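Local atomic coordinates of FERM, RhoGEF and pleckstrin domain protein 2 (Danio rerio, PDB entry 6D21), a protein that probably activates RAC1 as a guanine nucleotide exchange factor and takes part in semaphorin responses, this chain being its membrane-targeting FERM domain. Residues E275-F279 with F280-D284. Sequence-based numbering, arbitrary orientation.
Sequences EHHSF and FRLLD
The ring edge of Phe279 points at a face of the Phe280 ring in a T-shaped pair, the planes at 87° and CD2 of Phe279 lying over the ring centre, 3.6 Å from Phe280 CZ. With CG anti to the backbone N in Phe279 (chi1 -178°) but beside it in Phe280 (chi1 -71°), the edge of one neighbour can meet the face of the next. His276, one turn earlier, adds CD2 at the edge of the Phe280 ring, 3.8 Å from CE2, completing an aromatic cluster. These contacts lie at the C-terminal end of helix 263-281, which belongs to the PH-like lobe of the FERM domain. On another side of the helix, CB of Arg281 sits over one face of the His277 imidazole, near its rim, in a CH-pi contact, while Leu282 CD2 comes within 3.8 Å of His277 CE1. A water accepts from Arg281 NE at 2.6 Å and also bonds His277 NE2. Phe280 N donates to His276 O (2.9 Å), Arg281 N only weakly to His277 O, and Leu282, already non-helical, still reaches Ser278 O from N (3.1 Å). Further out, Phe83 stacks on Phe279 and meets His276 edge-to-face, Asn272 O bonds His276 ND1, and Trp227 packs edge-to-face with His277.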
loop_
_atom_site.group_PDB
_atom_site.type_symbol
_atom_site.label_atom_id
_atom_site.label_comp_id
_atom_site.label_asym_id
_atom_site.label_seq_id
_atom_site.Cartn_x
_atom_site.Cartn_y
_atom_site.Cartn_z
ATOM N N GLU A 275 13.200 -3.943 6.611
ATOM C CA GLU A 275 12.334 -2.912 7.194
ATOM C C GLU A 275 11.019 -3.451 7.779
ATOM O O GLU A 275 10.585 -3.013 8.835
ATOM C CB GLU A 275 12.020 -1.850 6.130
ATOM C CG GLU A 275 13.192 -0.917 5.852
ATOM C CD GLU A 275 12.995 -0.047 4.614
ATOM O OE1 GLU A 275 11.938 -0.155 3.953
ATOM O OE2 GLU A 275 13.912 0.745 4.302
ATOM N N HIS A 276 10.373 -4.378 7.075
ATOM C CA HIS A 276 9.170 -5.010 7.604
ATOM C C HIS A 276 9.461 -5.802 8.859
ATOM O O HIS A 276 8.724 -5.709 9.842
ATOM C CB HIS A 276 8.529 -5.934 6.565
ATOM C CG HIS A 276 7.461 -5.278 5.765
ATOM N ND1 HIS A 276 7.737 -4.368 4.761
ATOM C CD2 HIS A 276 6.113 -5.354 5.846
ATOM C CE1 HIS A 276 6.603 -3.942 4.233
ATOM N NE2 HIS A 276 5.601 -4.519 4.879
ATOM N N HIS A 277 10.532 -6.589 8.823
ATOM C CA HIS A 277 10.905 -7.401 9.974
ATOM C C HIS A 277 11.196 -6.516 11.180
ATOM O O HIS A 277 10.719 -6.753 12.293
ATOM C CB HIS A 277 12.131 -8.264 9.677
ATOM C CG HIS A 277 12.644 -8.984 10.883
ATOM N ND1 HIS A 277 13.687 -8.508 11.652
ATOM C CD2 HIS A 277 12.223 -10.121 11.486
ATOM C CE1 HIS A 277 13.900 -9.333 12.661
ATOM N NE2 HIS A 277 13.025 -10.320 12.586
ATOM N N SER A 278 12.001 -5.495 10.948
ATOM C CA SER A 278 12.331 -4.544 11.991
ATOM C C SER A 278 11.057 -3.874 12.532
ATOM O O SER A 278 10.840 -3.844 13.745
ATOM C CB SER A 278 13.340 -3.521 11.452
ATOM O OG SER A 278 13.383 -2.345 12.237
ATOM N N PHE A 279 10.189 -3.395 11.641
ATOM C CA PHE A 279 8.982 -2.688 12.073
ATOM C C PHE A 279 8.078 -3.584 12.930
ATOM O O PHE A 279 7.633 -3.190 14.027
ATOM C CB PHE A 279 8.210 -2.144 10.857
ATOM C CG PHE A 279 6.980 -1.369 11.223
ATOM C CD1 PHE A 279 7.073 -0.050 11.628
ATOM C CD2 PHE A 279 5.733 -1.965 11.177
ATOM C CE1 PHE A 279 5.950 0.661 11.973
ATOM C CE2 PHE A 279 4.600 -1.261 11.528
ATOM C CZ PHE A 279 4.707 0.050 11.926
ATOM N N PHE A 280 7.845 -4.809 12.461
ATOM C CA PHE A 280 6.894 -5.697 13.136
ATOM C C PHE A 280 7.453 -6.630 14.210
ATOM O O PHE A 280 6.674 -7.298 14.892
ATOM C CB PHE A 280 6.163 -6.547 12.101
ATOM C CG PHE A 280 5.179 -5.766 11.279
ATOM C CD1 PHE A 280 4.002 -5.303 11.852
ATOM C CD2 PHE A 280 5.438 -5.475 9.951
ATOM C CE1 PHE A 280 3.084 -4.583 11.112
ATOM C CE2 PHE A 280 4.510 -4.764 9.193
ATOM C CZ PHE A 280 3.339 -4.316 9.777
ATOM N N ARG A 281 8.772 -6.690 14.368
ATOM C CA ARG A 281 9.382 -7.650 15.305
ATOM C C ARG A 281 10.368 -7.045 16.295
ATOM O O ARG A 281 10.490 -7.520 17.422
ATOM C CB ARG A 281 10.104 -8.762 14.534
ATOM C CG ARG A 281 9.221 -9.555 13.600
ATOM C CD ARG A 281 8.257 -10.447 14.365
ATOM N NE ARG A 281 8.918 -11.656 14.857
ATOM C CZ ARG A 281 8.282 -12.778 15.188
ATOM N NH1 ARG A 281 6.961 -12.849 15.083
ATOM N NH2 ARG A 281 8.965 -13.834 15.614
ATOM N N LEU A 282 11.096 -6.020 15.885
ATOM C CA LEU A 282 12.167 -5.496 16.741
ATOM C C LEU A 282 11.774 -4.203 17.437
ATOM O O LEU A 282 11.115 -3.350 16.849
ATOM C CB LEU A 282 13.429 -5.263 15.914
ATOM C CG LEU A 282 13.900 -6.467 15.097
ATOM C CD1 LEU A 282 15.186 -6.124 14.358
ATOM C CD2 LEU A 282 14.102 -7.675 16.021
ATOM N N LEU A 283 12.183 -4.044 18.686
ATOM C CA LEU A 283 12.014 -2.759 19.350
ATOM C C LEU A 283 13.207 -1.854 19.023
ATOM O O LEU A 283 14.200 -1.831 19.752
ATOM C CB LEU A 283 11.855 -2.951 20.858
ATOM C CG LEU A 283 10.428 -3.335 21.257
ATOM C CD1 LEU A 283 10.438 -4.349 22.391
ATOM C CD2 LEU A 283 9.628 -2.091 21.629
ATOM N N ASP A 284 13.096 -1.138 17.901
ATOM C CA ASP A 284 14.143 -0.247 17.369
ATOM C C ASP A 284 15.559 -0.809 17.496
ATOM O O ASP A 284 16.349 -0.344 18.322
ATOM C CB ASP A 284 14.079 1.127 18.049
ATOM C CG ASP A 284 12.698 1.756 17.974
ATOM O OD1 ASP A 284 11.826 1.195 17.277
ATOM O OD2 ASP A 284 12.494 2.821 18.596
HETATM O O HOH W 1 11.377 -12.337 14.538
#